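Local coordinates for protein RNA-dependent RNA polymerase (Dera Ghazi Khan orthonairovirus, PDB 6DX2) that probably copies and transcribes the viral RNA genome as the large L protein, whose viral OTU domain, the piece here, is a deubiquitinating cysteine protease, at residues D29-F43 against N143-M157. Residues are numbered along the deposited sequence; the frame is centred on the assembly and turned at random.
Sequences DYFTSEKVPGDGNCF and NLKLCQGHIEPLQLM
Phe31, on the outermost strand 31-33, packs against Leu154 of the adjoining strand 150-156, and its ring also meets that of Trp119. Going outward from the backbone, Phe31 CB lies 3.6 Å from Gln155 O, and CG and CD1 rest against Leu154, with CD1 3.6 Å from Leu154 CB. CD2 is topped by Leu154 CD1, a CH-pi contact over the ring face, 4.2 Å from the centroid. CE1 meets Leu156 CD2 at 3.6 Å, and the CE1-CZ end crosses the Asn143 side chain at about a right angle, CE1 3.5 Å from Asn143 CG, ring and amide planes 48° apart. That amide is itself held by Trp119 and Val138. Chi1 of -65° sets the Phe31 ring beside its own backbone N.

Beside it Thr32 and Gln155 form a two-way, hydrogen-bonded antiparallel pair; Met157 N gives to Tyr30 O at one end and Glu34 N to Pro153 O at the other. Past Glu34 the chain leaves the sheet: Glu152, bent at chi2 (-66°), sends OE1 to Val36 N at 2.9 Å, met nearly along its C-O axis, while Val36 CG1 points at CD and CG of Pro153.

The loop then reaches the Gly-Asp-Gly-Asn-Cys motif of OTU proteases, where Cys42 opens helix 42-52. Its SG takes a weak bond from Ile151 N, at 3.6 Å, and Phe43 packs on Ile151 CD1 at its ring edge. Cys42 and His150 match the family's catalytic cysteine and histidine, yet Cys42 SG and His150 NE2 stand 5.9 Å apart. The chemistry implies a seam of backbone bonds with apolar packing at both ends; at the loop end the Glu152 carboxylate, weakly assisted by the Cys42 sulfur, probably helps hold the presumed nucleophile loop against the strand carrying His150.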
ATOM      1  N   ASP A  29     -14.735 -10.823   5.773  1.00 37.34           N
ATOM      2  CA  ASP A  29     -15.983 -10.412   6.376  1.00 39.00           C
ATOM      3  C   ASP A  29     -16.296  -8.955   6.112  1.00 39.29           C
ATOM      4  O   ASP A  29     -17.446  -8.534   6.290  1.00 42.37           O
ATOM      5  CB  ASP A  29     -15.947 -10.701   7.875  1.00 42.36           C
ATOM      6  CG  ASP A  29     -16.111 -12.176   8.170  1.00 49.59           C
ATOM      7  OD1 ASP A  29     -16.706 -12.886   7.309  1.00 53.98           O
ATOM      8  OD2 ASP A  29     -15.622 -12.607   9.239  1.00 54.49           O
ATOM      9  N   TYR A  30     -15.323  -8.183   5.673  1.00 36.91           N
ATOM     10  CA  TYR A  30     -15.496  -6.746   5.521  1.00 37.80           C
ATOM     11  C   TYR A  30     -15.142  -6.262   4.143  1.00 41.14           C
ATOM     12  O   TYR A  30     -15.598  -5.185   3.755  1.00 43.51           O
ATOM     13  CB  TYR A  30     -14.627  -5.982   6.549  1.00 38.41           C
ATOM     14  CG  TYR A  30     -15.040  -6.367   7.939  1.00 41.38           C
ATOM     15  CD1 TYR A  30     -16.065  -5.692   8.599  1.00 47.11           C
ATOM     16  CD2 TYR A  30     -14.453  -7.446   8.570  1.00 45.49           C
ATOM     17  CE1 TYR A  30     -16.468  -6.080   9.864  1.00 47.93           C
ATOM     18  CE2 TYR A  30     -14.845  -7.842   9.822  1.00 55.07           C
ATOM     19  CZ  TYR A  30     -15.856  -7.165  10.466  1.00 57.23           C
ATOM     20  OH  TYR A  30     -16.229  -7.591  11.725  1.00 61.69           O
ATOM     21  N   PHE A  31     -14.298  -6.982   3.421  1.00 38.23           N
ATOM     22  CA  PHE A  31     -13.809  -6.568   2.120  1.00 39.07           C
ATOM     23  C   PHE A  31     -14.162  -7.606   1.075  1.00 40.99           C
ATOM     24  O   PHE A  31     -14.137  -8.815   1.324  1.00 39.77           O
ATOM     25  CB  PHE A  31     -12.264  -6.409   2.118  1.00 35.75           C
ATOM     26  CG  PHE A  31     -11.749  -5.348   2.984  1.00 36.26           C
ATOM     27  CD1 PHE A  31     -11.765  -4.019   2.556  1.00 36.08           C
ATOM     28  CD2 PHE A  31     -11.195  -5.643   4.237  1.00 37.67           C
ATOM     29  CE1 PHE A  31     -11.199  -3.025   3.306  1.00 33.87           C
ATOM     30  CE2 PHE A  31     -10.656  -4.629   5.010  1.00 39.41           C
ATOM     31  CZ  PHE A  31     -10.653  -3.310   4.532  1.00 37.33           C
ATOM     32  N   THR A  32     -14.397  -7.117  -0.129  1.00 41.79           N
ATOM     33  CA  THR A  32     -14.326  -7.930  -1.304  1.00 39.68           C
ATOM     34  C   THR A  32     -12.894  -7.901  -1.813  1.00 43.09           C
ATOM     35  O   THR A  32     -12.295  -6.841  -1.918  1.00 36.41           O
ATOM     36  CB  THR A  32     -15.240  -7.372  -2.387  1.00 42.63           C
ATOM     37  OG1 THR A  32     -16.584  -7.285  -1.871  1.00 54.91           O
ATOM     38  CG2 THR A  32     -15.224  -8.290  -3.537  1.00 47.26           C
ATOM     39  N   SER A  33     -12.363  -9.046  -2.154  1.00 37.91           N
ATOM     40  CA  SER A  33     -11.067  -9.056  -2.818  1.00 41.77           C
ATOM     41  C   SER A  33     -11.259  -8.967  -4.316  1.00 43.01           C
ATOM     42  O   SER A  33     -12.275  -9.411  -4.879  1.00 45.86           O
ATOM     43  CB  SER A  33     -10.257 -10.306  -2.482  1.00 42.51           C
ATOM     44  OG  SER A  33     -10.076 -10.425  -1.084  1.00 43.28           O
ATOM     45  N   GLU A  34     -10.252  -8.410  -4.979  1.00 39.41           N
ATOM     46  CA  GLU A  34     -10.186  -8.408  -6.421  1.00 38.88           C
ATOM     47  C   GLU A  34      -8.880  -9.046  -6.891  1.00 43.12           C
ATOM     48  O   GLU A  34      -7.829  -8.844  -6.297  1.00 46.58           O
ATOM     49  CB  GLU A  34     -10.311  -6.988  -6.985  1.00 58.59           C
ATOM     50  CG  GLU A  34     -10.013  -6.902  -8.495  1.00 66.35           C
ATOM     51  CD  GLU A  34     -11.205  -7.288  -9.354  1.00 78.23           C
ATOM     52  OE1 GLU A  34     -11.051  -7.378 -10.591  1.00 82.74           O
ATOM     53  OE2 GLU A  34     -12.304  -7.489  -8.793  1.00 81.08           O
ATOM     54  N   LYS A  35      -8.960  -9.830  -7.957  1.00 46.61           N
ATOM     55  CA  LYS A  35      -7.816 -10.538  -8.514  1.00 51.14           C
ATOM     56  C   LYS A  35      -7.011  -9.636  -9.458  1.00 46.37           C
ATOM     57  O   LYS A  35      -7.594  -9.003 -10.344  1.00 46.77           O
ATOM     58  CB  LYS A  35      -8.342 -11.743  -9.291  1.00 57.06           C
ATOM     59  CG  LYS A  35      -9.276 -11.316 -10.447  1.00 68.79           C
ATOM     60  CD  LYS A  35     -10.219 -12.418 -10.913  1.00 75.42           C
ATOM     61  CE  LYS A  35     -11.686 -12.066 -10.641  1.00 78.60           C
ATOM     62  NZ  LYS A  35     -12.572 -13.280 -10.602  1.00 79.08           N
ATOM     63  N   VAL A  36      -5.690  -9.549  -9.262  1.00 40.28           N
ATOM     64  CA  VAL A  36      -4.832  -8.917 -10.265  1.00 33.52           C
ATOM     65  C   VAL A  36      -3.745  -9.918 -10.649  1.00 35.25           C
ATOM     66  O   VAL A  36      -3.437 -10.850  -9.884  1.00 40.58           O
ATOM     67  CB  VAL A  36      -4.185  -7.603  -9.762  1.00 36.84           C
ATOM     68  CG1 VAL A  36      -5.225  -6.578  -9.372  1.00 40.27           C
ATOM     69  CG2 VAL A  36      -3.194  -7.891  -8.647  1.00 37.08           C
ATOM     70  N   PRO A  37      -3.145  -9.738 -11.805  1.00 34.59           N
ATOM     71  CA  PRO A  37      -2.139 -10.720 -12.267  1.00 40.74           C
ATOM     72  C   PRO A  37      -0.976 -10.817 -11.291  1.00 47.83           C
ATOM     73  O   PRO A  37      -0.488  -9.807 -10.777  1.00 42.06           O
ATOM     74  CB  PRO A  37      -1.688 -10.169 -13.627  1.00 37.76           C
ATOM     75  CG  PRO A  37      -2.858  -9.401 -14.115  1.00 43.77           C
ATOM     76  CD  PRO A  37      -3.419  -8.725 -12.846  1.00 34.83           C
ATOM     77  N   GLY A  38      -0.520 -12.043 -11.047  1.00 46.60           N
ATOM     78  CA  GLY A  38       0.423 -12.268  -9.967  1.00 45.80           C
ATOM     79  C   GLY A  38       1.902 -12.075 -10.254  1.00 49.86           C
ATOM     80  O   GLY A  38       2.749 -12.714  -9.624  1.00 62.10           O
ATOM     81  N   ASP A  39       2.258 -11.186 -11.141  1.00 37.60           N
ATOM     82  CA  ASP A  39       3.671 -10.941 -11.352  1.00 35.89           C
ATOM     83  C   ASP A  39       4.160  -9.855 -10.387  1.00 34.54           C
ATOM     84  O   ASP A  39       3.408  -9.327  -9.559  1.00 35.21           O
ATOM     85  CB  ASP A  39       3.973 -10.523 -12.785  1.00 36.90           C
ATOM     86  CG  ASP A  39       3.232  -9.241 -13.209  1.00 41.83           C
ATOM     87  OD1 ASP A  39       3.274  -8.235 -12.470  1.00 36.94           O
ATOM     88  OD2 ASP A  39       2.636  -9.213 -14.324  1.00 41.40           O
ATOM     89  N   GLY A  40       5.423  -9.485 -10.564  1.00 34.26           N
ATOM     90  CA  GLY A  40       6.099  -8.561  -9.647  1.00 33.89           C
ATOM     91  C   GLY A  40       5.585  -7.132  -9.683  1.00 35.04           C
ATOM     92  O   GLY A  40       5.904  -6.353  -8.773  1.00 35.20           O
ATOM     93  N   ASN A  41       4.752  -6.791 -10.646  1.00 33.25           N
ATOM     94  CA  ASN A  41       4.098  -5.490 -10.697  1.00 32.80           C
ATOM     95  C   ASN A  41       2.810  -5.399  -9.869  1.00 32.13           C
ATOM     96  O   ASN A  41       2.122  -4.388  -9.974  1.00 31.84           O
ATOM     97  CB  ASN A  41       3.768  -5.164 -12.158  1.00 33.45           C
ATOM     98  CG  ASN A  41       5.001  -5.247 -13.043  1.00 37.20           C
ATOM     99  OD1 ASN A  41       6.087  -4.882 -12.636  1.00 34.86           O
ATOM    100  ND2 ASN A  41       4.830  -5.739 -14.293  1.00 36.48           N
ATOM    101  N   CYS A  42       2.426  -6.469  -9.147  1.00 31.24           N
ATOM    102  CA  CYS A  42       1.098  -6.566  -8.541  1.00 34.29           C
ATOM    103  C   CYS A  42       0.786  -5.426  -7.554  1.00 27.79           C
ATOM    104  O   CYS A  42      -0.384  -5.051  -7.465  1.00 29.91           O
ATOM    105  CB  CYS A  42       0.910  -7.914  -7.846  1.00 33.19           C
ATOM    106  SG  CYS A  42       2.108  -8.246  -6.530  1.00 34.37           S
ATOM    107  N   PHE A  43       1.781  -4.852  -6.844  1.00 27.21           N
ATOM    108  CA  PHE A  43       1.498  -3.730  -5.963  1.00 27.17           C
ATOM    109  C   PHE A  43       0.947  -2.587  -6.793  1.00 28.45           C
ATOM    110  O   PHE A  43      -0.084  -2.000  -6.446  1.00 27.29           O
ATOM    111  CB  PHE A  43       2.781  -3.318  -5.221  1.00 26.90           C
ATOM    112  CG  PHE A  43       2.618  -2.075  -4.398  1.00 26.55           C
ATOM    113  CD1 PHE A  43       2.324  -2.176  -3.044  1.00 30.03           C
ATOM    114  CD2 PHE A  43       2.689  -0.825  -4.991  1.00 29.02           C
ATOM    115  CE1 PHE A  43       2.143  -1.022  -2.273  1.00 31.54           C
ATOM    116  CE2 PHE A  43       2.484   0.354  -4.223  1.00 33.48           C
ATOM    117  CZ  PHE A  43       2.220   0.223  -2.849  1.00 31.71           C
ATOM    118  N   ASN A 143      -6.926  -0.098   0.274  1.00 27.69           N
ATOM    119  CA  ASN A 143      -6.751  -1.258   1.131  1.00 28.34           C
ATOM    120  C   ASN A 143      -6.118  -2.344   0.295  1.00 27.23           C
ATOM    121  O   ASN A 143      -6.746  -2.802  -0.659  1.00 30.02           O
ATOM    122  CB  ASN A 143      -8.097  -1.705   1.683  1.00 29.20           C
ATOM    123  CG  ASN A 143      -8.620  -0.698   2.682  1.00 32.48           C
ATOM    124  OD1 ASN A 143      -8.049  -0.587   3.750  1.00 33.14           O
ATOM    125  ND2 ASN A 143      -9.530   0.179   2.257  1.00 30.80           N
ATOM    126  N   LEU A 144      -4.941  -2.812   0.723  1.00 27.71           N
ATOM    127  CA  LEU A 144      -4.196  -3.833  -0.013  1.00 29.75           C
ATOM    128  C   LEU A 144      -4.044  -5.042   0.870  1.00 30.28           C
ATOM    129  O   LEU A 144      -3.689  -4.897   2.052  1.00 32.77           O
ATOM    130  CB  LEU A 144      -2.777  -3.287  -0.379  1.00 28.20           C
ATOM    131  CG  LEU A 144      -2.807  -2.038  -1.266  1.00 31.92           C
ATOM    132  CD1 LEU A 144      -1.370  -1.648  -1.558  1.00 34.11           C
ATOM    133  CD2 LEU A 144      -3.567  -2.275  -2.604  1.00 34.73           C
ATOM    134  N   LYS A 145      -4.291  -6.211   0.290  1.00 29.58           N
ATOM    135  CA  LYS A 145      -4.098  -7.467   0.975  1.00 31.11           C
ATOM    136  C   LYS A 145      -2.756  -8.026   0.579  1.00 35.41           C
ATOM    137  O   LYS A 145      -2.498  -8.264  -0.613  1.00 34.42           O
ATOM    138  CB  LYS A 145      -5.200  -8.458   0.633  1.00 33.28           C
ATOM    139  CG  LYS A 145      -5.116  -9.781   1.395  1.00 37.60           C
ATOM    140  CD  LYS A 145      -6.316 -10.692   1.043  1.00 42.60           C
ATOM    141  CE  LYS A 145      -6.053 -11.430  -0.251  1.00 55.55           C
ATOM    142  NZ  LYS A 145      -7.279 -12.130  -0.725  1.00 56.98           N
ATOM    143  N   LEU A 146      -1.929  -8.304   1.573  1.00 33.74           N
ATOM    144  CA  LEU A 146      -0.634  -8.946   1.348  1.00 32.20           C
ATOM    145  C   LEU A 146      -0.750 -10.358   1.838  1.00 34.26           C
ATOM    146  O   LEU A 146      -0.871 -10.588   3.045  1.00 42.20           O
ATOM    147  CB  LEU A 146       0.429  -8.187   2.150  1.00 34.82           C
ATOM    148  CG  LEU A 146       0.951  -6.913   1.509  1.00 41.71           C
ATOM    149  CD1 LEU A 146      -0.127  -5.897   1.142  1.00 45.74           C
ATOM    150  CD2 LEU A 146       1.952  -6.276   2.496  1.00 42.55           C
ATOM    151  N   CYS A 147      -0.689 -11.304   0.919  1.00 35.67           N
ATOM    152  CA  CYS A 147      -0.936 -12.691   1.299  1.00 43.43           C
ATOM    153  C   CYS A 147      -0.042 -13.578   0.453  1.00 47.80           C
ATOM    154  O   CYS A 147      -0.066 -13.475  -0.771  1.00 51.55           O
ATOM    155  CB  CYS A 147      -2.419 -13.040   1.119  1.00 46.29           C
ATOM    156  SG  CYS A 147      -2.862 -14.655   1.852  1.00 62.70           S
ATOM    157  N   GLN A 148       0.771 -14.401   1.107  1.00 50.54           N
ATOM    158  CA  GLN A 148       1.609 -15.382   0.417  1.00 56.19           C
ATOM    159  C   GLN A 148       2.430 -14.735  -0.699  1.00 52.93           C
ATOM    160  O   GLN A 148       2.570 -15.268  -1.803  1.00 57.55           O
ATOM    161  CB  GLN A 148       0.753 -16.526  -0.105  1.00 67.19           C
ATOM    162  CG  GLN A 148       0.243 -17.398   1.020  1.00 85.53           C
ATOM    163  CD  GLN A 148       1.381 -17.998   1.835  1.00100.55           C
ATOM    164  OE1 GLN A 148       1.366 -17.968   3.067  1.00103.87           O
ATOM    165  NE2 GLN A 148       2.375 -18.547   1.145  1.00108.19           N
ATOM    166  N   GLY A 149       2.979 -13.573  -0.401  1.00 54.08           N
ATOM    167  CA  GLY A 149       3.862 -12.901  -1.317  1.00 59.24           C
ATOM    168  C   GLY A 149       3.189 -12.126  -2.425  1.00 54.16           C
ATOM    169  O   GLY A 149       3.890 -11.498  -3.221  1.00 57.23           O
ATOM    170  N   HIS A 150       1.863 -12.123  -2.502  1.00 46.12           N
ATOM    171  CA  HIS A 150       1.196 -11.364  -3.538  1.00 39.39           C
ATOM    172  C   HIS A 150       0.330 -10.283  -2.914  1.00 40.65           C
ATOM    173  O   HIS A 150       0.012 -10.318  -1.728  1.00 42.19           O
ATOM    174  CB  HIS A 150       0.376 -12.304  -4.448  1.00 51.20           C
ATOM    175  CG  HIS A 150       1.244 -13.196  -5.285  1.00 73.49           C
ATOM    176  ND1 HIS A 150       1.501 -14.511  -4.954  1.00 81.65           N
ATOM    177  CD2 HIS A 150       1.934 -12.955  -6.431  1.00 77.93           C
ATOM    178  CE1 HIS A 150       2.298 -15.046  -5.864  1.00 81.02           C
ATOM    179  NE2 HIS A 150       2.575 -14.123  -6.771  1.00 77.36           N
ATOM    180  N   ILE A 151       0.086  -9.244  -3.690  1.00 41.10           N
ATOM    181  CA  ILE A 151      -0.728  -8.126  -3.277  1.00 37.11           C
ATOM    182  C   ILE A 151      -1.958  -8.133  -4.147  1.00 37.81           C
ATOM    183  O   ILE A 151      -1.869  -8.299  -5.377  1.00 40.87           O
ATOM    184  CB  ILE A 151       0.027  -6.788  -3.381  1.00 40.93           C
ATOM    185  CG1 ILE A 151       1.157  -6.786  -2.368  1.00 47.57           C
ATOM    186  CG2 ILE A 151      -0.939  -5.572  -3.224  1.00 39.21           C
ATOM    187  CD1 ILE A 151       1.839  -5.513  -2.290  1.00 56.96           C
ATOM    188  N   GLU A 152      -3.114  -7.988  -3.501  1.00 37.93           N
ATOM    189  CA  GLU A 152      -4.382  -7.842  -4.189  1.00 39.26           C
ATOM    190  C   GLU A 152      -5.129  -6.631  -3.640  1.00 34.00           C
ATOM    191  O   GLU A 152      -5.008  -6.287  -2.456  1.00 33.70           O
ATOM    192  CB  GLU A 152      -5.235  -9.103  -4.022  1.00 38.90           C
ATOM    193  CG  GLU A 152      -4.456 -10.411  -4.285  1.00 47.58           C
ATOM    194  CD  GLU A 152      -3.995 -10.596  -5.742  1.00 64.86           C
ATOM    195  OE1 GLU A 152      -4.558  -9.921  -6.635  1.00 56.26           O
ATOM    196  OE2 GLU A 152      -3.082 -11.445  -5.987  1.00 67.24           O
ATOM    197  N   PRO A 153      -5.870  -5.937  -4.478  1.00 30.85           N
ATOM    198  CA  PRO A 153      -6.737  -4.856  -3.968  1.00 33.27           C
ATOM    199  C   PRO A 153      -7.920  -5.405  -3.167  1.00 32.64           C
ATOM    200  O   PRO A 153      -8.449  -6.464  -3.479  1.00 36.58           O
ATOM    201  CB  PRO A 153      -7.210  -4.162  -5.261  1.00 36.09           C
ATOM    202  CG  PRO A 153      -6.941  -5.107  -6.361  1.00 38.23           C
ATOM    203  CD  PRO A 153      -6.056  -6.200  -5.916  1.00 34.00           C
ATOM    204  N   LEU A 154      -8.349  -4.655  -2.153  1.00 30.87           N
ATOM    205  CA  LEU A 154      -9.577  -4.930  -1.408  1.00 34.84           C
ATOM    206  C   LEU A 154     -10.540  -3.777  -1.619  1.00 37.87           C
ATOM    207  O   LEU A 154     -10.111  -2.637  -1.687  1.00 35.36           O
ATOM    208  CB  LEU A 154      -9.265  -5.036   0.100  1.00 34.75           C
ATOM    209  CG  LEU A 154      -8.299  -6.203   0.432  1.00 31.25           C
ATOM    210  CD1 LEU A 154      -7.839  -5.927   1.909  1.00 33.01           C
ATOM    211  CD2 LEU A 154      -9.047  -7.527   0.239  1.00 36.21           C
ATOM    212  N   GLN A 155     -11.854  -4.051  -1.631  1.00 37.33           N
ATOM    213  CA  GLN A 155     -12.849  -2.972  -1.544  1.00 37.06           C
ATOM    214  C   GLN A 155     -13.848  -3.283  -0.450  1.00 38.74           C
ATOM    215  O   GLN A 155     -14.184  -4.450  -0.226  1.00 44.48           O
ATOM    216  CB  GLN A 155     -13.558  -2.806  -2.905  1.00 41.12           C
ATOM    217  CG  GLN A 155     -12.515  -2.420  -3.979  1.00 48.64           C
ATOM    218  CD  GLN A 155     -13.097  -2.092  -5.331  1.00 60.27           C
ATOM    219  OE1 GLN A 155     -13.691  -2.950  -6.000  1.00 62.08           O
ATOM    220  NE2 GLN A 155     -12.889  -0.849  -5.770  1.00 62.72           N
ATOM    221  N   LEU A 156     -14.333  -2.234   0.217  1.00 41.82           N
ATOM    222  CA  LEU A 156     -15.321  -2.427   1.275  1.00 48.30           C
ATOM    223  C   LEU A 156     -16.570  -3.061   0.695  1.00 48.75           C
ATOM    224  O   LEU A 156     -16.993  -2.735  -0.422  1.00 48.94           O
ATOM    225  CB  LEU A 156     -15.664  -1.107   1.961  1.00 45.00           C
ATOM    226  CG  LEU A 156     -14.673  -0.803   3.082  1.00 45.24           C
ATOM    227  CD1 LEU A 156     -15.123   0.408   3.822  1.00 53.83           C
ATOM    228  CD2 LEU A 156     -14.617  -1.981   4.007  1.00 49.93           C
ATOM    229  N   MET A 157     -17.104  -4.037   1.429  1.00 47.50           N
ATOM    230  CA  MET A 157     -18.218  -4.827   0.931  1.00 58.62           C
ATOM    231  C   MET A 157     -19.501  -4.019   0.916  1.00 65.33           C
ATOM    232  O   MET A 157     -19.690  -3.085   1.704  1.00 60.18           O
ATOM    233  CB  MET A 157     -18.436  -6.067   1.782  1.00 57.86           C
ATOM    234  CG  MET A 157     -17.688  -7.258   1.257  1.00 68.60           C
ATOM    235  SD  MET A 157     -18.164  -8.761   2.097  1.00 74.79           S
ATOM    236  CE  MET A 157     -18.612  -8.143   3.680  1.00 71.21           C
TER